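Local coordinates for glucose-binding protein (Thermus thermophilus HB27, PDB 2B3F), which binds galactose and glucose as a periplasmic binding protein and probably hands the sugar to a binding-protein-dependent transport system, at residues Leu17-Arg22 / Gln305-Pro310; Arg140-Phe145 / Gly209-Cys214; Pro160-Glu165 / Asp229-Gly234; Asn188-Lys193 / Val387-Leu392; Gly361-Ile366 / Gln374-Ala379. One frame throughout, in Å; residues are numbered along the deposited sequence.

Contact 1: residues Leu17-Arg22 / Gln305-Pro310; sequences LEALIR and QDTSNP. Unlike the reference sequence in segment 305-310: Ser308 (reference Phe).
Leu20 and Ser308 carry most of the apolar contact, the isobutyl group of the leucine straddling the serine CB. Leu20 CG stands 3.5 Å from Ser308 CB, tighter than ordinary carbon packing, and both methyls close round it, CD1 lying 3.7 Å from Ser308 CB and CD2 3.9 Å from the same atom. The leucine CG is turned opposite the carbonyl carbon and beside the backbone N (chi1 -76°), which swings its end toward helix 302-312 although its CB does not itself aim at that helix. A second, looser apolar touch pairs two methyls, Ala19 CB and Thr307 CG2, at 4.2 Å. Small residues suit this crossing, because the CA atoms of Ala19 and Ser308 are only 6.1 Å apart.

Helix 15-27 bridges the parallel strands 2-7 and 32-37 in a beta-alpha-beta crossover of the two-domain periplasmic binding protein fold. Leu17 and Ile21 rest on those strands, while Trp295 of helix 289-299 also touches Leu20. With an alanine here in place of Leu20, a gap is likely to open beside Ser308 CB, and Trp295 would lose part of its packing.

The two hydroxyls facing the contact are satisfied within helix 302-312. Ser308 OG sits between the backbone N and the carbonyl carbon (chi1 57°) and bonds to Gly304 O, so this buried hydroxyl is satisfied one turn back while it also touches the leucine. Thr307 OG1 bonds likewise to Glu303 O, turning its methyl to Ala19. The side chain of Ser308, a phenylalanine in the reference sequence, lies about 6 Å from that of the galactose-binding Lys312.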
# COMPACT_ATOMS: atom_id res chain seq x y z
N LEU A 17 -10.90 8.56 -6.54
CA LEU A 17 -11.66 7.80 -7.50
C LEU A 17 -12.85 8.58 -8.06
O LEU A 17 -13.16 8.51 -9.25
CB LEU A 17 -12.17 6.50 -6.87
CG LEU A 17 -13.07 5.65 -7.74
CD1 LEU A 17 -12.32 5.14 -8.98
CD2 LEU A 17 -13.62 4.50 -6.96
N GLU A 18 -13.55 9.29 -7.17
CA GLU A 18 -14.76 10.01 -7.56
C GLU A 18 -14.41 11.12 -8.56
O GLU A 18 -15.16 11.34 -9.53
CB GLU A 18 -15.48 10.52 -6.32
CG GLU A 18 -16.17 9.38 -5.58
CD GLU A 18 -16.30 9.57 -4.08
OE1 GLU A 18 -16.21 10.74 -3.61
OE2 GLU A 18 -16.47 8.53 -3.36
N ALA A 19 -13.26 11.75 -8.35
CA ALA A 19 -12.74 12.77 -9.27
C ALA A 19 -12.43 12.15 -10.64
O ALA A 19 -12.76 12.75 -11.68
CB ALA A 19 -11.51 13.42 -8.69
N LEU A 20 -11.83 10.97 -10.66
CA LEU A 20 -11.60 10.26 -11.93
C LEU A 20 -12.90 9.91 -12.63
O LEU A 20 -12.99 10.01 -13.86
CB LEU A 20 -10.81 8.97 -11.72
CG LEU A 20 -9.34 9.19 -11.48
CD1 LEU A 20 -8.70 7.88 -11.05
CD2 LEU A 20 -8.63 9.75 -12.74
N ILE A 21 -13.89 9.46 -11.87
CA ILE A 21 -15.16 9.08 -12.45
C ILE A 21 -15.85 10.31 -13.07
O ILE A 21 -16.43 10.20 -14.14
CB ILE A 21 -16.07 8.39 -11.40
CG1 ILE A 21 -15.49 7.00 -11.10
CG2 ILE A 21 -17.51 8.26 -11.92
CD1 ILE A 21 -16.17 6.24 -10.00
N ARG A 22 -15.76 11.46 -12.41
CA ARG A 22 -16.34 12.70 -12.94
C ARG A 22 -15.67 13.08 -14.26
O ARG A 22 -16.35 13.44 -15.22
CB ARG A 22 -16.22 13.85 -11.94
CG ARG A 22 -17.25 13.75 -10.82
CD ARG A 22 -17.40 15.05 -10.06
NE ARG A 22 -16.19 15.39 -9.32
CZ ARG A 22 -15.83 14.83 -8.16
NH1 ARG A 22 -16.57 13.89 -7.58
NH2 ARG A 22 -14.71 15.22 -7.58
N GLN A 305 -4.14 11.09 -13.80
CA GLN A 305 -3.28 10.89 -12.64
C GLN A 305 -2.99 12.16 -11.85
O GLN A 305 -2.86 12.12 -10.61
CB GLN A 305 -1.95 10.19 -13.05
CG GLN A 305 -2.19 8.79 -13.63
CD GLN A 305 -0.95 7.90 -13.68
OE1 GLN A 305 0.10 8.25 -13.14
NE2 GLN A 305 -1.09 6.75 -14.33
N ASP A 306 -2.88 13.30 -12.54
CA ASP A 306 -2.64 14.55 -11.83
C ASP A 306 -3.92 15.22 -11.31
O ASP A 306 -3.85 16.20 -10.58
CB ASP A 306 -1.84 15.51 -12.71
CG ASP A 306 -0.35 15.18 -12.75
OD1 ASP A 306 0.12 14.26 -11.99
OD2 ASP A 306 0.36 15.88 -13.53
N THR A 307 -5.08 14.70 -11.71
CA THR A 307 -6.36 15.04 -11.08
C THR A 307 -6.60 14.24 -9.80
O THR A 307 -6.94 14.80 -8.75
CB THR A 307 -7.50 14.80 -12.07
OG1 THR A 307 -7.32 15.64 -13.23
CG2 THR A 307 -8.86 15.11 -11.45
N SER A 308 -6.42 12.92 -9.87
CA SER A 308 -6.75 12.03 -8.74
C SER A 308 -5.71 11.98 -7.65
O SER A 308 -6.04 12.01 -6.45
CB SER A 308 -7.06 10.63 -9.26
OG SER A 308 -5.98 10.11 -10.00
N ASN A 309 -4.43 11.86 -8.00
CA ASN A 309 -3.42 11.59 -6.99
C ASN A 309 -3.22 12.66 -5.94
O ASN A 309 -3.01 12.34 -4.78
CB ASN A 309 -2.10 11.10 -7.61
CG ASN A 309 -2.23 9.71 -8.17
OD1 ASN A 309 -2.59 8.78 -7.44
ND2 ASN A 309 -1.98 9.54 -9.46
N PRO A 310 -3.30 13.95 -6.31
CA PRO A 310 -3.23 14.96 -5.24
C PRO A 310 -4.29 14.79 -4.13
O PRO A 310 -4.03 15.15 -2.97
CB PRO A 310 -3.41 16.28 -6.01
CG PRO A 310 -2.88 15.97 -7.41
CD PRO A 310 -3.35 14.55 -7.66

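Contact 2: residues Arg140-Phe145 / Gly209-Cys214; sequences RTWDKF and GRVLDC. Unlike the reference sequence in segment 140-145: Lys144 (reference Glu).
Val211 drives its forked side chain against two aromatic rings of helix 142-154, joining the last turn of helix 199-212 to the first turn of the other. This is helix-to-helix packing within one alpha/beta lobe of the periplasmic binding protein fold. From a CB directed at the partner helix, the branches part. CG1, opposite the backbone N (chi1 172°), reaches Phe145 CE2 at 3.8 Å and Trp142 CZ3 at 4.0 Å. CG2, beside the backbone N, comes to 3.6 Å from Trp142 CE3 and also touches CZ3. A beta-branched residue suits the place because its two methyls span both rings, CG2 on the indole and CG1 at the seam between them, and its side chain crosses both at about a right angle. Lacking both methyls, an alanine here is likely to leave a gap beside Trp142 CE3 and Phe145 CE2.

The rings hold each other in position: Trp142 CZ3 lies 3.5 Å above the plane of the Phe145 ring, over its centre, while Phe145 CD2 lies in the indole plane at the edge. Val176 and Ala179 of helix 166-190 also touch Trp142, and Pro139 touches Phe145.

The start of the helix is fixed by Thr141 at the N-cap, whose OG1 accepts from Lys144 N at 3.1 Å in a nearly straight bond, 165° at the hydrogen. Farther along, Cys214 adds a sulfur-aromatic contact, a small polarisable side chain at a buried spot: its SG is 5.4 Å from the centroid of the Phe145 ring and 62° off the ring normal.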
# COMPACT_ATOMS: atom_id res chain seq x y z
N ARG A 140 14.78 8.30 14.33
CA ARG A 140 15.37 7.90 13.06
C ARG A 140 15.79 6.42 13.01
O ARG A 140 16.13 5.90 11.94
CB ARG A 140 16.54 8.83 12.69
CG ARG A 140 17.88 8.54 13.40
CD ARG A 140 19.02 9.52 12.95
NE ARG A 140 18.62 10.93 13.06
CZ ARG A 140 18.73 11.68 14.17
NH1 ARG A 140 19.24 11.18 15.30
NH2 ARG A 140 18.33 12.96 14.15
N THR A 141 15.75 5.74 14.17
CA THR A 141 16.05 4.31 14.25
C THR A 141 15.07 3.65 15.21
O THR A 141 14.44 4.34 16.00
CB THR A 141 17.45 4.03 14.82
OG1 THR A 141 17.52 4.52 16.17
CG2 THR A 141 18.53 4.68 13.97
N TRP A 142 14.96 2.33 15.16
CA TRP A 142 14.05 1.63 16.09
C TRP A 142 14.50 1.71 17.55
O TRP A 142 13.65 1.79 18.45
CB TRP A 142 13.75 0.18 15.65
CG TRP A 142 12.85 0.16 14.44
CD1 TRP A 142 13.16 -0.30 13.19
CD2 TRP A 142 11.51 0.67 14.37
NE1 TRP A 142 12.08 -0.12 12.35
CE2 TRP A 142 11.06 0.48 13.05
CE3 TRP A 142 10.64 1.27 15.29
CZ2 TRP A 142 9.77 0.86 12.64
CZ3 TRP A 142 9.37 1.65 14.87
CH2 TRP A 142 8.96 1.45 13.56
N ASP A 143 15.81 1.75 17.79
CA ASP A 143 16.30 1.94 19.17
C ASP A 143 15.89 3.29 19.72
O ASP A 143 15.39 3.38 20.84
CB ASP A 143 17.83 1.76 19.26
CG ASP A 143 18.24 0.30 19.24
OD1 ASP A 143 17.41 -0.58 19.52
OD2 ASP A 143 19.40 0.00 18.91
N LYS A 144 16.06 4.35 18.93
CA LYS A 144 15.62 5.68 19.35
C LYS A 144 14.08 5.80 19.47
O LYS A 144 13.56 6.50 20.32
CB LYS A 144 16.18 6.76 18.42
CG LYS A 144 17.72 6.82 18.41
CD LYS A 144 18.25 7.82 17.36
CE LYS A 144 19.78 7.81 17.30
NZ LYS A 144 20.36 9.19 17.24
N PHE A 145 13.36 5.10 18.60
CA PHE A 145 11.90 5.02 18.70
C PHE A 145 11.48 4.43 20.05
O PHE A 145 10.61 4.96 20.73
CB PHE A 145 11.33 4.18 17.54
CG PHE A 145 9.85 3.94 17.62
CD1 PHE A 145 8.96 4.82 17.02
CD2 PHE A 145 9.36 2.83 18.28
CE1 PHE A 145 7.59 4.60 17.10
CE2 PHE A 145 8.00 2.61 18.38
CZ PHE A 145 7.11 3.50 17.79
N GLY A 209 8.09 -7.03 18.19
CA GLY A 209 7.43 -7.23 19.50
C GLY A 209 7.65 -6.09 20.49
O GLY A 209 6.74 -5.70 21.23
N ARG A 210 8.86 -5.55 20.51
CA ARG A 210 9.15 -4.42 21.38
C ARG A 210 8.33 -3.21 20.94
O ARG A 210 7.76 -2.49 21.76
CB ARG A 210 10.63 -4.07 21.36
CG ARG A 210 11.52 -5.15 21.92
CD ARG A 210 12.94 -4.64 21.90
NE ARG A 210 13.90 -5.50 22.57
CZ ARG A 210 14.17 -5.45 23.88
NH1 ARG A 210 13.56 -4.58 24.69
NH2 ARG A 210 15.07 -6.27 24.38
N VAL A 211 8.27 -2.99 19.62
CA VAL A 211 7.53 -1.87 19.07
C VAL A 211 6.03 -2.03 19.39
O VAL A 211 5.35 -1.07 19.75
CB VAL A 211 7.79 -1.77 17.54
CG1 VAL A 211 6.87 -0.74 16.90
CG2 VAL A 211 9.26 -1.45 17.28
N LEU A 212 5.54 -3.26 19.30
CA LEU A 212 4.13 -3.56 19.58
C LEU A 212 3.76 -3.17 21.03
O LEU A 212 2.62 -2.76 21.31
CB LEU A 212 3.90 -5.07 19.39
CG LEU A 212 2.69 -5.62 18.67
CD1 LEU A 212 2.36 -4.86 17.38
CD2 LEU A 212 2.91 -7.11 18.41
N ASP A 213 4.72 -3.31 21.94
CA ASP A 213 4.49 -2.93 23.34
C ASP A 213 4.32 -1.42 23.55
O ASP A 213 3.99 -1.00 24.66
CB ASP A 213 5.59 -3.47 24.27
CG ASP A 213 5.43 -4.94 24.60
OD1 ASP A 213 4.36 -5.53 24.31
OD2 ASP A 213 6.40 -5.54 25.16
N CYS A 214 4.51 -0.61 22.50
CA CYS A 214 4.24 0.83 22.55
C CYS A 214 2.86 1.23 22.02
O CYS A 214 2.51 2.43 22.02
CB CYS A 214 5.30 1.58 21.75
SG CYS A 214 6.99 1.21 22.27

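Contact 3: residues Pro160-Glu165 / Asp229-Gly234; sequences PLALGE and DRVVQG
Ala162 aims its CB at helix 224-233 and meets the start of two successive side chains there. The methyl lies 4.0 Å from Arg230 CB and 3.9 Å from Val231 CG2, so one small group fits against the root of an arginine and one branch of a valine. Val231 brings this branch to the strand from the side of its helix: CG2 lies opposite the carbonyl carbon, with CG1 opposite the backbone N (chi1 177°). Alanine suits the strand because the CA atoms of Ala162 and Arg230 are just 6.2 Å apart.

Arg230 continues past the alanine instead of ending on it. Its chain bends at chi3 (65°), which sets NE on the side of the strand backbone, where a water joins the two segments. Arg230 NE donates to this water at 2.9 Å, and the water in turn is placed to donate to Leu161 O at 2.9 Å. The helix thus sits on a strand at the edge of a mixed four-stranded sheet, in which 161-162 runs parallel to 238-240 and Ala162 bonds to Phe238 through the backbone. Leu161 and Leu163 point to the other side, towards helix 166-190, so the short strand is packed between helices.

Beyond the contact the helix closes in a Schellman motif at Gly234, whose positive phi of 72° is easily adopted without a side chain; Gly234 N bonds to Val231 O. At the opposite end of the segment, Asp229 OD1 is held by Tyr248 OH.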
# COMPACT_ATOMS: atom_id res chain seq x y z
N PRO A 160 2.16 5.48 22.97
CA PRO A 160 2.75 6.43 22.01
C PRO A 160 2.64 6.01 20.53
O PRO A 160 2.73 6.88 19.66
CB PRO A 160 4.23 6.48 22.42
CG PRO A 160 4.28 5.93 23.80
CD PRO A 160 3.18 4.95 23.90
N LEU A 161 2.47 4.72 20.27
CA LEU A 161 2.28 4.23 18.90
C LEU A 161 0.81 3.93 18.63
O LEU A 161 0.18 3.18 19.37
CB LEU A 161 3.13 2.99 18.64
CG LEU A 161 2.98 2.37 17.23
CD1 LEU A 161 3.45 3.36 16.18
CD2 LEU A 161 3.74 1.07 17.14
N ALA A 162 0.26 4.55 17.58
CA ALA A 162 -1.08 4.27 17.10
C ALA A 162 -1.01 3.05 16.19
O ALA A 162 -0.07 2.93 15.39
CB ALA A 162 -1.66 5.46 16.34
N LEU A 163 -1.97 2.15 16.34
CA LEU A 163 -2.04 0.93 15.56
C LEU A 163 -3.50 0.48 15.43
O LEU A 163 -4.32 0.77 16.32
CB LEU A 163 -1.18 -0.13 16.23
CG LEU A 163 -0.91 -1.46 15.53
CD1 LEU A 163 -0.23 -1.23 14.20
CD2 LEU A 163 -0.07 -2.30 16.45
N GLY A 164 -3.84 -0.19 14.32
CA GLY A 164 -5.19 -0.68 14.08
C GLY A 164 -5.25 -2.19 13.86
O GLY A 164 -4.43 -2.97 14.37
N GLU A 165 -6.22 -2.58 13.04
CA GLU A 165 -6.55 -3.96 12.75
C GLU A 165 -5.39 -4.76 12.13
O GLU A 165 -4.34 -4.22 11.74
CB GLU A 165 -7.78 -4.02 11.84
CG GLU A 165 -7.58 -3.43 10.43
CD GLU A 165 -8.78 -3.60 9.55
OE1 GLU A 165 -9.25 -4.76 9.41
OE2 GLU A 165 -9.26 -2.59 8.98
N ASP A 229 -6.28 8.93 13.33
CA ASP A 229 -7.02 9.85 14.19
C ASP A 229 -6.38 9.94 15.58
O ASP A 229 -6.36 11.02 16.16
CB ASP A 229 -8.48 9.39 14.34
CG ASP A 229 -9.32 9.67 13.12
OD1 ASP A 229 -8.88 10.40 12.19
OD2 ASP A 229 -10.46 9.15 13.11
N ARG A 230 -5.86 8.84 16.11
CA ARG A 230 -5.22 8.88 17.43
C ARG A 230 -4.04 9.82 17.46
O ARG A 230 -3.82 10.52 18.45
CB ARG A 230 -4.75 7.48 17.91
CG ARG A 230 -5.90 6.55 18.26
CD ARG A 230 -5.41 5.19 18.72
NE ARG A 230 -4.67 5.31 19.97
CZ ARG A 230 -5.23 5.34 21.17
NH1 ARG A 230 -6.55 5.23 21.30
NH2 ARG A 230 -4.46 5.48 22.24
N VAL A 231 -3.27 9.85 16.38
CA VAL A 231 -2.16 10.77 16.27
C VAL A 231 -2.67 12.23 16.18
O VAL A 231 -2.15 13.12 16.87
CB VAL A 231 -1.24 10.43 15.07
CG1 VAL A 231 -0.14 11.45 14.92
CG2 VAL A 231 -0.65 9.05 15.25
N VAL A 232 -3.69 12.46 15.35
CA VAL A 232 -4.27 13.80 15.19
C VAL A 232 -4.76 14.33 16.56
O VAL A 232 -4.61 15.51 16.87
CB VAL A 232 -5.37 13.80 14.13
CG1 VAL A 232 -6.06 15.19 14.02
CG2 VAL A 232 -4.75 13.37 12.76
N GLN A 233 -5.31 13.43 17.35
CA GLN A 233 -5.80 13.71 18.71
C GLN A 233 -4.72 13.82 19.80
O GLN A 233 -5.00 14.29 20.90
CB GLN A 233 -6.78 12.63 19.10
CG GLN A 233 -8.05 12.66 18.29
CD GLN A 233 -8.77 11.33 18.27
OE1 GLN A 233 -8.25 10.33 18.75
NE2 GLN A 233 -9.97 11.31 17.70
N GLY A 234 -3.49 13.43 19.52
CA GLY A 234 -2.46 13.41 20.55
C GLY A 234 -2.64 12.29 21.57
O GLY A 234 -2.01 12.32 22.64
O HOH W 1 -1.85 4.80 20.55

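Contact 4: residues Asn188-Lys193 / Val387-Leu392; sequences NLWNGK and VGLGRL
Leu389 fills the tight part of this contact with a single methyl. Its CD2 lies 3.6 Å from Leu189 O and 3.9 Å from Trp190 CE3, with CZ3 of the same ring just beyond. The leucine CG stands opposite the backbone N (chi1 -172°), which carries the methyl over to the end of helix 166-190. A broad indole suits the buried side, since Trp190 also meets Trp186, Phe196 and Phe356 edge-to-face, and Leu189 CB rests 3.7 Å above the centre of one of its faces.

Towards solvent the contact thins out to backbone: Gly390 CA approaches Trp190 O at 4.0 Å. A side chain on this glycine would press on Asn191 O, and its phi of 104° is one that other residues tolerate poorly. On the exposed side of the first segment, Asn191 OD1 accepts from Lys193 N at 2.9 Å, in the plane of its carbonyl. Arg391 NE bonds back to Val387 O and steadies the other segment.

What meets here is an Asx turn after a helix and, near the C-terminal end of the modelled chain, a type II beta turn from Gly388 to Arg391.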
# COMPACT_ATOMS: atom_id res chain seq x y z
N ASN A 188 15.63 -10.61 -0.57
CA ASN A 188 15.99 -12.02 -0.52
C ASN A 188 14.94 -12.91 0.13
O ASN A 188 14.94 -14.12 -0.12
CB ASN A 188 17.35 -12.21 0.15
CG ASN A 188 18.51 -11.75 -0.74
OD1 ASN A 188 18.38 -11.72 -1.97
ND2 ASN A 188 19.63 -11.39 -0.12
N LEU A 189 14.03 -12.34 0.91
CA LEU A 189 12.91 -13.14 1.41
C LEU A 189 12.04 -13.61 0.27
O LEU A 189 11.53 -14.74 0.29
CB LEU A 189 12.05 -12.35 2.41
CG LEU A 189 12.69 -11.94 3.73
CD1 LEU A 189 11.78 -10.96 4.48
CD2 LEU A 189 13.00 -13.17 4.58
N TRP A 190 11.86 -12.76 -0.73
CA TRP A 190 10.78 -12.94 -1.72
C TRP A 190 11.23 -13.75 -2.94
O TRP A 190 10.39 -14.28 -3.66
CB TRP A 190 10.18 -11.56 -2.08
CG TRP A 190 9.87 -10.88 -0.81
CD1 TRP A 190 10.44 -9.75 -0.33
CD2 TRP A 190 8.95 -11.33 0.19
NE1 TRP A 190 9.93 -9.46 0.91
CE2 TRP A 190 9.03 -10.43 1.26
CE3 TRP A 190 8.09 -12.42 0.29
CZ2 TRP A 190 8.27 -10.58 2.42
CZ3 TRP A 190 7.33 -12.57 1.43
CH2 TRP A 190 7.43 -11.65 2.48
N ASN A 191 12.55 -13.86 -3.12
CA ASN A 191 13.14 -14.76 -4.12
C ASN A 191 13.61 -16.08 -3.48
O ASN A 191 14.11 -16.96 -4.17
CB ASN A 191 14.28 -14.05 -4.89
CG ASN A 191 15.45 -13.62 -3.99
OD1 ASN A 191 15.71 -14.24 -2.97
ND2 ASN A 191 16.16 -12.56 -4.38
N GLY A 192 13.43 -16.20 -2.17
CA GLY A 192 13.73 -17.44 -1.45
C GLY A 192 15.20 -17.64 -1.11
O GLY A 192 15.59 -18.72 -0.65
N LYS A 193 16.01 -16.61 -1.30
CA LYS A 193 17.44 -16.71 -0.98
C LYS A 193 17.68 -16.58 0.51
O LYS A 193 18.66 -17.13 1.02
CB LYS A 193 18.26 -15.66 -1.73
CG LYS A 193 18.41 -16.01 -3.22
CD LYS A 193 19.30 -15.02 -3.93
CE LYS A 193 19.61 -15.47 -5.36
NZ LYS A 193 19.94 -14.28 -6.21
N VAL A 387 3.45 -22.78 -0.32
CA VAL A 387 3.02 -22.10 -1.54
C VAL A 387 4.12 -22.06 -2.59
O VAL A 387 3.88 -21.61 -3.73
CB VAL A 387 2.48 -20.67 -1.28
CG1 VAL A 387 1.39 -20.72 -0.23
CG2 VAL A 387 3.62 -19.70 -0.89
N GLY A 388 5.31 -22.53 -2.24
CA GLY A 388 6.43 -22.54 -3.17
C GLY A 388 6.93 -21.14 -3.48
O GLY A 388 7.21 -20.81 -4.64
N LEU A 389 7.06 -20.34 -2.43
CA LEU A 389 7.44 -18.92 -2.56
C LEU A 389 8.72 -18.81 -3.37
O LEU A 389 9.69 -19.50 -3.08
CB LEU A 389 7.62 -18.28 -1.18
CG LEU A 389 7.82 -16.77 -1.14
CD1 LEU A 389 6.52 -16.07 -1.53
CD2 LEU A 389 8.26 -16.32 0.23
N GLY A 390 8.69 -17.99 -4.42
CA GLY A 390 9.81 -17.83 -5.35
C GLY A 390 9.62 -18.53 -6.69
O GLY A 390 10.39 -18.29 -7.63
N ARG A 391 8.60 -19.38 -6.82
CA ARG A 391 8.40 -20.14 -8.06
C ARG A 391 7.86 -19.31 -9.24
O ARG A 391 8.18 -19.59 -10.40
CB ARG A 391 7.52 -21.37 -7.80
CG ARG A 391 6.04 -21.08 -7.53
CD ARG A 391 5.32 -22.38 -7.19
NE ARG A 391 3.89 -22.19 -6.94
CZ ARG A 391 2.96 -22.02 -7.88
NH1 ARG A 391 3.28 -22.02 -9.18
NH2 ARG A 391 1.69 -21.86 -7.54
N LEU A 392 7.02 -18.31 -8.97
CA LEU A 392 6.52 -17.44 -10.04
C LEU A 392 7.62 -16.46 -10.46
O LEU A 392 7.52 -15.83 -11.53
CB LEU A 392 5.26 -16.67 -9.61
CG LEU A 392 4.07 -17.48 -9.09
CD1 LEU A 392 2.99 -16.57 -8.48
CD2 LEU A 392 3.48 -18.35 -10.19

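Contact 5: residues Gly361-Ile366 / Gln374-Ala379; sequences GTVMEI and QAAANA
Ile366 lays its CD1 methyl over the start of helix 373-387, 3.7 Å from Ala376 CA and 4.0 Å from Ala379 CB. The same methyl comes near Ala375 O, so it rests on backbone as much as on side chains. CG1 is lodged between the backbone N and the carbonyl carbon (chi1 66°), an uncommon place for an isoleucine in a helix, and that turn sends CD1 out across the interface. One turn earlier Val363 divides its branches: CG1 lies 3.6 Å from Ala376 O, while CG2 lies 4.1 Å from Ala379 CB. Ala379 is therefore met by both residues, its one methyl touching Ile366 CD1 and Val363 CG2.

The two helices form an antiparallel helical hairpin, joined by a very short connection. The axes of segments 361-366 and 374-379 approach to 9.1 Å, their directions 165° apart. Ala376 and Ala379 suit their places because a single methyl allows the larger branched residues of the facing helix to reach the backbone itself. Trp205 of helix 199-212 touches Val363 and Ala376 on the buried side, and Met364, turned from the hairpin partner, packs on Phe208 of that helix and on Trp173 of helix 166-190.

On the outer surface polar residues take over. Gln374 NE2 donates to Asn378 OD1 at 2.9 Å, from above the plane of that carbonyl instead of along a lone pair, linking one turn of the helix to the next.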
# COMPACT_ATOMS: atom_id res chain seq x y z
N GLY A 361 -1.55 -12.96 7.56
CA GLY A 361 -2.37 -12.44 8.66
C GLY A 361 -2.50 -13.45 9.81
O GLY A 361 -2.55 -13.06 10.98
N THR A 362 -2.53 -14.73 9.44
CA THR A 362 -2.53 -15.84 10.41
C THR A 362 -1.23 -15.91 11.19
O THR A 362 -1.20 -16.08 12.42
CB THR A 362 -2.75 -17.18 9.68
OG1 THR A 362 -4.00 -17.13 9.00
CG2 THR A 362 -2.77 -18.37 10.66
N VAL A 363 -0.13 -15.77 10.47
CA VAL A 363 1.17 -15.64 11.11
C VAL A 363 1.16 -14.50 12.12
O VAL A 363 1.64 -14.65 13.25
CB VAL A 363 2.30 -15.42 10.08
CG1 VAL A 363 3.63 -15.22 10.78
CG2 VAL A 363 2.37 -16.59 9.13
N MET A 364 0.63 -13.36 11.72
CA MET A 364 0.60 -12.22 12.59
C MET A 364 -0.26 -12.50 13.83
O MET A 364 0.15 -12.19 14.93
CB MET A 364 0.11 -10.97 11.83
CG MET A 364 0.06 -9.72 12.68
SD MET A 364 1.66 -9.26 13.38
CE MET A 364 2.64 -9.03 11.87
N GLU A 365 -1.42 -13.12 13.65
CA GLU A 365 -2.25 -13.57 14.81
C GLU A 365 -1.44 -14.39 15.81
O GLU A 365 -1.48 -14.14 17.02
CB GLU A 365 -3.45 -14.37 14.36
CG GLU A 365 -4.52 -13.52 13.72
CD GLU A 365 -5.76 -14.31 13.33
OE1 GLU A 365 -5.65 -15.51 12.98
OE2 GLU A 365 -6.87 -13.70 13.34
N ILE A 366 -0.68 -15.37 15.31
CA ILE A 366 0.09 -16.23 16.20
C ILE A 366 1.29 -15.51 16.84
O ILE A 366 1.73 -15.89 17.95
CB ILE A 366 0.45 -17.61 15.56
CG1 ILE A 366 1.39 -17.49 14.37
CG2 ILE A 366 -0.83 -18.28 15.11
CD1 ILE A 366 2.84 -17.51 14.70
N GLN A 374 10.47 -16.85 17.28
CA GLN A 374 10.87 -18.05 16.55
C GLN A 374 9.66 -18.75 15.95
O GLN A 374 9.72 -19.26 14.83
CB GLN A 374 11.66 -19.01 17.44
CG GLN A 374 12.26 -20.17 16.66
CD GLN A 374 13.37 -19.72 15.74
OE1 GLN A 374 14.27 -18.98 16.15
NE2 GLN A 374 13.31 -20.16 14.48
N ALA A 375 8.57 -18.79 16.72
CA ALA A 375 7.34 -19.40 16.27
C ALA A 375 6.79 -18.69 15.02
O ALA A 375 6.36 -19.35 14.08
CB ALA A 375 6.32 -19.35 17.38
N ALA A 376 6.82 -17.35 15.04
CA ALA A 376 6.32 -16.52 13.92
C ALA A 376 7.19 -16.78 12.70
O ALA A 376 6.68 -16.97 11.59
CB ALA A 376 6.37 -15.05 14.27
N ALA A 377 8.50 -16.77 12.91
CA ALA A 377 9.44 -17.03 11.83
C ALA A 377 9.22 -18.42 11.20
O ALA A 377 9.18 -18.58 9.96
CB ALA A 377 10.87 -16.90 12.33
N ASN A 378 9.08 -19.42 12.07
CA ASN A 378 8.84 -20.77 11.62
C ASN A 378 7.53 -20.88 10.84
O ASN A 378 7.47 -21.60 9.84
CB ASN A 378 8.79 -21.74 12.81
CG ASN A 378 10.16 -21.94 13.47
OD1 ASN A 378 11.19 -21.52 12.95
ND2 ASN A 378 10.15 -22.57 14.66
N ALA A 379 6.51 -20.16 11.31
CA ALA A 379 5.20 -20.14 10.64
C ALA A 379 5.29 -19.52 9.24
O ALA A 379 4.75 -20.06 8.29
CB ALA A 379 4.18 -19.40 11.47

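How the contacts relate
Contacts 1, 2 and 3 are buried, whereas contacts 4 and 5 are only partly so. Contacts 2 and 3 meet directly: Cys214 O probably accepts from Leu161 N, and Val211 CG1 packs on Leu161 CD2 at 3.6 Å, so the end of helix 199-212 and the residues just after it join strand 161-162. Contact 5 uses helix 373-387 itself and contact 4 the loop that follows it, their nearest atoms about 9 Å apart, contact 5 lying within the loop that contact 4 closes. Contact 1 stands apart, its centre about 36 Å from that of contact 2, across the chain's centre. Aromatic packing marks contacts 2 and 4, aliphatic packing contacts 1 and 5, and a bridging water sets contact 3 apart.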